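Side-chain contacts in glutathione S-transferase enzyme with thioredoxin-like domain (Xenorhabdus nematophila, PDB 4L8E), which probably acts as a glutathione transferase, binding glutathione in a dimer of subunits that join a thioredoxin-like domain to a helical domain: residues 46-51 against 221-226; 92-97 against 103-108. One frame throughout, in Å; residues are numbered along the deposited sequence.

Contact 1: residues 46-51 against 221-226; sequences LEEVGL and QQRPAT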
ATOM      1  N   LEU A  46      18.990   2.991  -2.583  1.00 15.76           N
ATOM      2  CA  LEU A  46      20.042   3.198  -3.593  1.00 14.52           C
ATOM      3  C   LEU A  46      21.415   3.358  -2.934  1.00 15.52           C
ATOM      4  O   LEU A  46      22.445   2.895  -3.461  1.00 16.47           O
ATOM      5  CB  LEU A  46      19.696   4.412  -4.469  1.00 14.10           C
ATOM      6  CG  LEU A  46      18.468   4.163  -5.373  1.00 15.52           C
ATOM      7  CD1 LEU A  46      17.959   5.485  -5.924  1.00 17.54           C
ATOM      8  CD2 LEU A  46      18.803   3.206  -6.497  1.00 18.13           C
ATOM      9  N   GLU A  47      21.452   4.032  -1.799  1.00 15.66           N
ATOM     10  CA  GLU A  47      22.694   4.201  -1.063  1.00 16.94           C
ATOM     11  C   GLU A  47      23.209   2.883  -0.441  1.00 17.64           C
ATOM     12  O   GLU A  47      24.421   2.659  -0.367  1.00 19.36           O
ATOM     13  CB  GLU A  47      22.544   5.265   0.012  1.00 19.85           C
ATOM     14  CG  GLU A  47      22.407   6.699  -0.536  1.00 17.11           C
ATOM     15  CD  GLU A  47      23.640   7.217  -1.272  1.00 20.16           C
ATOM     16  OE1 GLU A  47      24.776   6.829  -0.925  1.00 20.32           O
ATOM     17  OE2 GLU A  47      23.458   8.078  -2.173  1.00 22.54           O
ATOM     18  N   GLU A  48      22.284   2.027  -0.004  1.00 18.63           N
ATOM     19  CA  GLU A  48      22.657   0.696   0.494  1.00 17.78           C
ATOM     20  C   GLU A  48      23.301  -0.160  -0.602  1.00 18.32           C
ATOM     21  O   GLU A  48      24.300  -0.845  -0.363  1.00 21.53           O
ATOM     22  CB  GLU A  48      21.433  -0.044   1.052  1.00 17.86           C
ATOM     23  CG  GLU A  48      20.856   0.532   2.321  1.00 18.81           C
ATOM     24  CD  GLU A  48      21.662   0.215   3.588  1.00 21.65           C
ATOM     25  OE1 GLU A  48      22.718  -0.476   3.541  1.00 21.76           O
ATOM     26  OE2 GLU A  48      21.223   0.681   4.665  1.00 25.34           O
ATOM     27  N   VAL A  49      22.749  -0.112  -1.808  0.65 17.79           N
ATOM     28  CA  VAL A  49      23.246  -0.966  -2.876  0.65 19.03           C
ATOM     29  C   VAL A  49      24.431  -0.335  -3.603  0.65 22.19           C
ATOM     30  O   VAL A  49      25.290  -1.040  -4.115  0.65 23.71           O
ATOM     31  CB  VAL A  49      22.132  -1.295  -3.881  0.65 20.45           C
ATOM     32  CG1 VAL A  49      22.697  -2.024  -5.077  0.65 28.56           C
ATOM     33  CG2 VAL A  49      21.075  -2.120  -3.219  0.65 19.44           C
ATOM     34  N   GLY A  50      24.478   0.995  -3.632  1.00 22.47           N
ATOM     35  CA  GLY A  50      25.511   1.695  -4.390  1.00 19.51           C
ATOM     36  C   GLY A  50      25.201   1.749  -5.873  1.00 18.09           C
ATOM     37  O   GLY A  50      26.115   1.794  -6.711  1.00 24.38           O
ATOM     38  N   LEU A  51      23.912   1.737  -6.199  1.00 20.00           N
ATOM     39  CA  LEU A  51      23.471   1.795  -7.584  1.00 21.86           C
ATOM     40  C   LEU A  51      23.509   3.254  -8.012  1.00 20.54           C
ATOM     41  O   LEU A  51      22.939   4.103  -7.331  1.00 20.73           O
ATOM     42  CB  LEU A  51      22.033   1.267  -7.666  1.00 27.68           C
ATOM     43  CG  LEU A  51      21.495   0.752  -8.986  1.00 37.44           C
ATOM     44  CD1 LEU A  51      22.313  -0.424  -9.491  1.00 44.13           C
ATOM     45  CD2 LEU A  51      20.039   0.358  -8.787  1.00 29.13           C
ATOM     46  N   GLN A 221      19.747   3.937  12.314  1.00 21.77           N
ATOM     47  CA  GLN A 221      20.438   5.223  12.274  1.00 22.74           C
ATOM     48  C   GLN A 221      21.953   5.050  12.187  1.00 23.64           C
ATOM     49  O   GLN A 221      22.660   5.904  11.657  1.00 27.29           O
ATOM     50  CB  GLN A 221      20.075   6.038  13.512  1.00 27.41           C
ATOM     51  CG  GLN A 221      20.462   7.494  13.458  1.00 45.39           C
ATOM     52  CD  GLN A 221      20.106   8.234  14.745  1.00 65.28           C
ATOM     53  OE1 GLN A 221      20.088   7.647  15.832  1.00 65.65           O
ATOM     54  NE2 GLN A 221      19.815   9.527  14.624  1.00 75.27           N
ATOM     55  N   GLN A 222      22.459   3.936  12.702  1.00 22.19           N
ATOM     56  CA  GLN A 222      23.909   3.679  12.680  1.00 23.62           C
ATOM     57  C   GLN A 222      24.448   3.187  11.314  1.00 22.34           C
ATOM     58  O   GLN A 222      25.669   3.212  11.055  1.00 23.93           O
ATOM     59  CB  GLN A 222      24.283   2.682  13.771  1.00 26.46           C
ATOM     60  CG  GLN A 222      24.238   3.243  15.211  1.00 31.23           C
ATOM     61  CD  GLN A 222      25.218   4.392  15.449  1.00 51.68           C
ATOM     62  OE1 GLN A 222      24.806   5.532  15.685  1.00 56.44           O
ATOM     63  NE2 GLN A 222      26.521   4.092  15.395  1.00 53.23           N
ATOM     64  N   ARG A 223      23.557   2.743  10.438  1.00 20.60           N
ATOM     65  CA  ARG A 223      23.961   2.292   9.110  1.00 18.92           C
ATOM     66  C   ARG A 223      24.544   3.435   8.284  1.00 19.26           C
ATOM     67  O   ARG A 223      23.915   4.488   8.140  1.00 20.96           O
ATOM     68  CB  ARG A 223      22.763   1.684   8.371  1.00 17.88           C
ATOM     69  CG  ARG A 223      22.143   0.498   9.099  1.00 19.95           C
ATOM     70  CD  ARG A 223      21.004  -0.140   8.255  1.00 20.23           C
ATOM     71  NE  ARG A 223      21.533  -0.758   7.044  1.00 19.40           N
ATOM     72  CZ  ARG A 223      22.034  -1.998   6.969  1.00 17.85           C
ATOM     73  NH1 ARG A 223      22.051  -2.803   8.023  1.00 21.49           N
ATOM     74  NH2 ARG A 223      22.490  -2.439   5.812  1.00 20.04           N
ATOM     75  N   PRO A 224      25.765   3.244   7.731  1.00 21.37           N
ATOM     76  CA  PRO A 224      26.303   4.328   6.918  1.00 24.16           C
ATOM     77  C   PRO A 224      25.379   4.775   5.794  1.00 19.75           C
ATOM     78  O   PRO A 224      25.395   5.974   5.520  1.00 21.93           O
ATOM     79  CB  PRO A 224      27.619   3.743   6.386  1.00 24.16           C
ATOM     80  CG  PRO A 224      28.047   2.800   7.446  1.00 26.39           C
ATOM     81  CD  PRO A 224      26.762   2.182   7.948  1.00 21.82           C
ATOM     82  N   ALA A 225      24.620   3.889   5.148  1.00 19.62           N
ATOM     83  CA  ALA A 225      23.748   4.336   4.060  1.00 21.42           C
ATOM     84  C   ALA A 225      22.635   5.245   4.584  1.00 16.75           C
ATOM     85  O   ALA A 225      22.161   6.148   3.871  1.00 17.91           O
ATOM     86  CB  ALA A 225      23.153   3.149   3.316  1.00 21.19           C
ATOM     87  N   THR A 226      22.203   5.019   5.825  1.00 17.50           N
ATOM     88  CA  THR A 226      21.200   5.898   6.428  1.00 17.67           C
ATOM     89  C   THR A 226      21.763   7.301   6.568  1.00 20.25           C
ATOM     90  O   THR A 226      21.142   8.297   6.160  1.00 21.43           O
ATOM     91  CB  THR A 226      20.721   5.352   7.775  1.00 20.23           C
ATOM     92  OG1 THR A 226      20.264   4.006   7.580  1.00 19.95           O
ATOM     93  CG2 THR A 226      19.568   6.213   8.330  1.00 22.57           C
TER
HETATM   94  O   HOH W   1      19.351   2.376   5.371  1.00 19.60           O
HETATM   95  O   HOH W   2      24.641   0.883   5.171  1.00 21.80           O
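At the seam between the thioredoxin-like and helical domains, R223 grips the carboxylate of E48 in a two-pronged, side-on salt bridge. R223 NE reaches E48 OE2 over 2.8 Å and R223 NH2 reaches E48 OE1 over 3.0 Å; both bonds are nearly straight. The acid lies at the guanidinium edge, close to its plane, yet the two flat groups are turned 42° apart. OE2 is met on its syn side, and the twist puts the donor somewhat out of the carboxylate plane; OE1 is met from well above it. Bends bring the groups together: E48 folds at chi2 (-76°) and R223 at chi3 (67°), and the side chains cross at about a right angle. In the glutathione transferase fold, helix 37-49 belongs to the N-terminal domain, whereas helix 224-230 follows the helical bundle, and the salt bridge joins the end of one to the start of the other. R223 is at the N-cap position of helix 224-230, and the carboxylate it holds lies near the first turn, where its negative charge would probably be favoured. Two waters complete the link. One donates to E48 OE2 (2.6 Å) and to the T226 hydroxyl; the other donates to E48 OE1 and accepts from A225 N at 3.0 Å. The methyl of A225 lies over the carboxylate face opposite R223, A225 CB 3.3 Å from E48 CD, and it also meets E47, whose CB is 4.0 Å from A225 CB. E47 OE2 is hydrogen-bonded to the hydroxyl of Y53, while Y186 touches both E48 and R223.

Contact 2: residues 92-97 against 103-108; sequences EAISIF and LLYLAN
The hydroxyl of Y105, hydrogen-bonded to D84 OD2 on strand 81-84, also meets I94, whose CD1 lies 3.7 Å from Y105 OH. The bond to D84 fixes the far end of a buried phenol whose ring meets aliphatic carbon of the strand. I96 supplies the main touch: its CD1 sits over one face of the ring in a CH-pi contact, 3.5 Å from the Y105 centroid and 22° off the normal. The methyl is displaced toward the CB end, so CG is its nearest ring atom, 3.3 Å from I96 CD1. With CG anti to the backbone N (chi1 174°), the tyrosine stretches from its helix toward the strand, where both isoleucines extend their CD1 ends to it. I94 approaches obliquely, nearer the hydroxyl. This is the strand-to-helix packing of the thioredoxin-like domain, in which helix 99-110 packs on the sheet beside strand 94-97, the outermost strand on that side within the chain, which leads into it. T122 of the second subunit packs on both I96 and Y105. Strand 94-97 bonds through its backbone to strand 81-84, I94 with D84 and I96 with I82, while L103 and L106 of helix 99-110 lean on helix 37-49.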
ATOM      1  N   GLU A  92      12.764  -0.151 -24.177  1.00 33.10           N
ATOM      2  CA  GLU A  92      12.300   1.153 -23.718  1.00 31.74           C
ATOM      3  C   GLU A  92      12.507   1.322 -22.220  1.00 27.04           C
ATOM      4  O   GLU A  92      12.433   0.356 -21.452  1.00 25.71           O
ATOM      5  CB  GLU A  92      10.800   1.341 -24.002  1.00 35.92           C
ATOM      6  CG  GLU A  92      10.349   1.144 -25.450  1.00 46.91           C
ATOM      7  CD  GLU A  92      10.935   2.153 -26.421  1.00 53.92           C
ATOM      8  OE1 GLU A  92      10.948   3.372 -26.133  1.00 59.38           O
ATOM      9  OE2 GLU A  92      11.391   1.709 -27.491  1.00 56.78           O
ATOM     10  N   ALA A  93      12.731   2.559 -21.790  1.00 27.34           N
ATOM     11  CA  ALA A  93      12.823   2.846 -20.363  1.00 26.75           C
ATOM     12  C   ALA A  93      11.538   2.469 -19.634  1.00 21.32           C
ATOM     13  O   ALA A  93      10.436   2.515 -20.202  1.00 26.11           O
ATOM     14  CB  ALA A  93      13.116   4.307 -20.131  1.00 28.08           C
ATOM     15  N   ILE A  94      11.695   2.055 -18.383  1.00 19.66           N
ATOM     16  CA  ILE A  94      10.579   1.704 -17.528  1.00 18.42           C
ATOM     17  C   ILE A  94      10.415   2.774 -16.477  1.00 20.13           C
ATOM     18  O   ILE A  94      11.357   3.082 -15.734  1.00 19.43           O
ATOM     19  CB  ILE A  94      10.815   0.355 -16.818  1.00 21.33           C
ATOM     20  CG1 ILE A  94      10.836  -0.792 -17.831  1.00 24.93           C
ATOM     21  CG2 ILE A  94       9.768   0.138 -15.749  1.00 21.58           C
ATOM     22  CD1 ILE A  94      11.129  -2.182 -17.206  1.00 25.81           C
ATOM     23  N   SER A  95       9.221   3.360 -16.412  1.00 19.19           N
ATOM     24  CA  SER A  95       8.929   4.359 -15.396  1.00 16.21           C
ATOM     25  C   SER A  95       8.031   3.749 -14.340  1.00 17.61           C
ATOM     26  O   SER A  95       7.117   2.956 -14.648  1.00 17.29           O
ATOM     27  CB  SER A  95       8.267   5.604 -15.988  1.00 22.97           C
ATOM     28  OG  SER A  95       6.998   5.315 -16.518  1.00 31.33           O
ATOM     29  N   ILE A  96       8.290   4.127 -13.100  1.00 14.27           N
ATOM     30  CA  ILE A  96       7.536   3.576 -11.959  1.00 11.56           C
ATOM     31  C   ILE A  96       7.242   4.633 -10.918  1.00 13.88           C
ATOM     32  O   ILE A  96       8.150   5.354 -10.484  1.00 15.03           O
ATOM     33  CB  ILE A  96       8.311   2.459 -11.258  1.00 12.26           C
ATOM     34  CG1 ILE A  96       8.999   1.531 -12.263  1.00 15.27           C
ATOM     35  CG2 ILE A  96       7.399   1.678 -10.292  1.00 16.00           C
ATOM     36  CD1 ILE A  96       9.929   0.490 -11.575  1.00 18.60           C
ATOM     37  N   PHE A  97       5.976   4.741 -10.504  1.00 15.09           N
ATOM     38  CA  PHE A  97       5.646   5.498  -9.306  1.00 13.29           C
ATOM     39  C   PHE A  97       5.154   4.531  -8.219  1.00 13.88           C
ATOM     40  O   PHE A  97       4.956   3.341  -8.493  1.00 13.23           O
ATOM     41  CB  PHE A  97       4.638   6.634  -9.585  1.00 14.04           C
ATOM     42  CG  PHE A  97       3.267   6.182  -9.937  1.00 15.44           C
ATOM     43  CD1 PHE A  97       2.936   5.874 -11.243  1.00 17.56           C
ATOM     44  CD2 PHE A  97       2.276   6.086  -8.965  1.00 14.17           C
ATOM     45  CE1 PHE A  97       1.671   5.443 -11.584  1.00 18.28           C
ATOM     46  CE2 PHE A  97       1.010   5.647  -9.302  1.00 15.38           C
ATOM     47  CZ  PHE A  97       0.695   5.325 -10.610  1.00 16.70           C
ATOM     48  N   LEU A 103      10.540   0.026  -4.656  1.00 11.86           N
ATOM     49  CA  LEU A 103      11.373  -0.804  -3.798  1.00 12.20           C
ATOM     50  C   LEU A 103      11.368  -2.257  -4.269  1.00 13.08           C
ATOM     51  O   LEU A 103      12.410  -2.903  -4.310  1.00 13.86           O
ATOM     52  CB  LEU A 103      10.951  -0.689  -2.319  1.00 12.23           C
ATOM     53  CG  LEU A 103      11.307   0.624  -1.614  1.00 11.58           C
ATOM     54  CD1 LEU A 103      10.669   0.652  -0.239  1.00 14.59           C
ATOM     55  CD2 LEU A 103      12.804   0.828  -1.511  1.00 14.95           C
ATOM     56  N   LEU A 104      10.196  -2.769  -4.610  1.00 12.82           N
ATOM     57  CA  LEU A 104      10.086  -4.144  -5.072  1.00 13.64           C
ATOM     58  C   LEU A 104      10.832  -4.331  -6.381  1.00 14.77           C
ATOM     59  O   LEU A 104      11.575  -5.298  -6.557  1.00 14.63           O
ATOM     60  CB  LEU A 104       8.605  -4.518  -5.225  1.00 13.90           C
ATOM     61  CG  LEU A 104       8.321  -5.920  -5.745  1.00 14.84           C
ATOM     62  CD1 LEU A 104       9.019  -6.953  -4.895  1.00 17.42           C
ATOM     63  CD2 LEU A 104       6.814  -6.156  -5.766  1.00 16.59           C
ATOM     64  N   TYR A 105      10.638  -3.408  -7.320  1.00 12.94           N
ATOM     65  CA  TYR A 105      11.314  -3.491  -8.611  1.00 14.78           C
ATOM     66  C   TYR A 105      12.833  -3.470  -8.452  1.00 16.83           C
ATOM     67  O   TYR A 105      13.537  -4.253  -9.088  1.00 17.36           O
ATOM     68  CB  TYR A 105      10.867  -2.325  -9.496  1.00 15.69           C
ATOM     69  CG  TYR A 105      11.596  -2.220 -10.802  1.00 17.31           C
ATOM     70  CD1 TYR A 105      11.148  -2.876 -11.924  1.00 16.91           C
ATOM     71  CD2 TYR A 105      12.741  -1.436 -10.926  1.00 16.78           C
ATOM     72  CE1 TYR A 105      11.813  -2.772 -13.133  1.00 17.37           C
ATOM     73  CE2 TYR A 105      13.412  -1.314 -12.131  1.00 16.79           C
ATOM     74  CZ  TYR A 105      12.944  -1.989 -13.247  1.00 18.90           C
ATOM     75  OH  TYR A 105      13.570  -1.897 -14.465  1.00 21.12           O
ATOM     76  N   LEU A 106      13.337  -2.557  -7.615  1.00 15.14           N
ATOM     77  CA  LEU A 106      14.783  -2.434  -7.422  1.00 15.03           C
ATOM     78  C   LEU A 106      15.357  -3.634  -6.659  1.00 17.17           C
ATOM     79  O   LEU A 106      16.472  -4.078  -6.940  1.00 17.36           O
ATOM     80  CB  LEU A 106      15.122  -1.131  -6.688  1.00 15.72           C
ATOM     81  CG  LEU A 106      14.904   0.141  -7.529  1.00 16.16           C
ATOM     82  CD1 LEU A 106      15.172   1.370  -6.679  1.00 16.49           C
ATOM     83  CD2 LEU A 106      15.761   0.123  -8.753  1.00 18.85           C
ATOM     84  N   ALA A 107      14.609  -4.120  -5.676  1.00 15.95           N
ATOM     85  CA  ALA A 107      15.052  -5.304  -4.924  1.00 15.87           C
ATOM     86  C   ALA A 107      15.155  -6.495  -5.862  1.00 16.65           C
ATOM     87  O   ALA A 107      16.113  -7.257  -5.792  1.00 16.33           O
ATOM     88  CB  ALA A 107      14.117  -5.565  -3.762  1.00 14.95           C
ATOM     89  N   ASN A 108      14.198  -6.642  -6.787  1.00 15.80           N
ATOM     90  CA  ASN A 108      14.234  -7.735  -7.759  1.00 17.17           C
ATOM     91  C   ASN A 108      15.362  -7.581  -8.754  1.00 18.31           C
ATOM     92  O   ASN A 108      16.047  -8.536  -9.083  1.00 22.88           O
ATOM     93  CB  ASN A 108      12.904  -7.856  -8.514  1.00 19.61           C
ATOM     94  CG  ASN A 108      11.794  -8.416  -7.662  1.00 21.10           C
ATOM     95  OD1 ASN A 108      12.046  -9.044  -6.638  1.00 23.21           O
ATOM     96  ND2 ASN A 108      10.544  -8.219  -8.092  1.00 26.92           N
TER

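Both contacts use the thioredoxin-like domain, contact 2 wholly and contact 1 by one side only. Contact 2 is buried, an apolar join of sheet to helix within the thioredoxin-like domain, with its polar end satisfied by a neighbouring strand. Contact 1 is only partly buried; it crosses from that domain to the C-terminal end of the chain through a salt bridge and water. Their centres are 19 Å apart, yet helices 37-49 and 99-110 connect them: L46 CD2 of contact 1 packs 4.1 Å from L106 CD1 of contact 2, and L51, just past helix 37-49, also meets L106. The second subunit reaches contact 2 but does not touch the segments of contact 1.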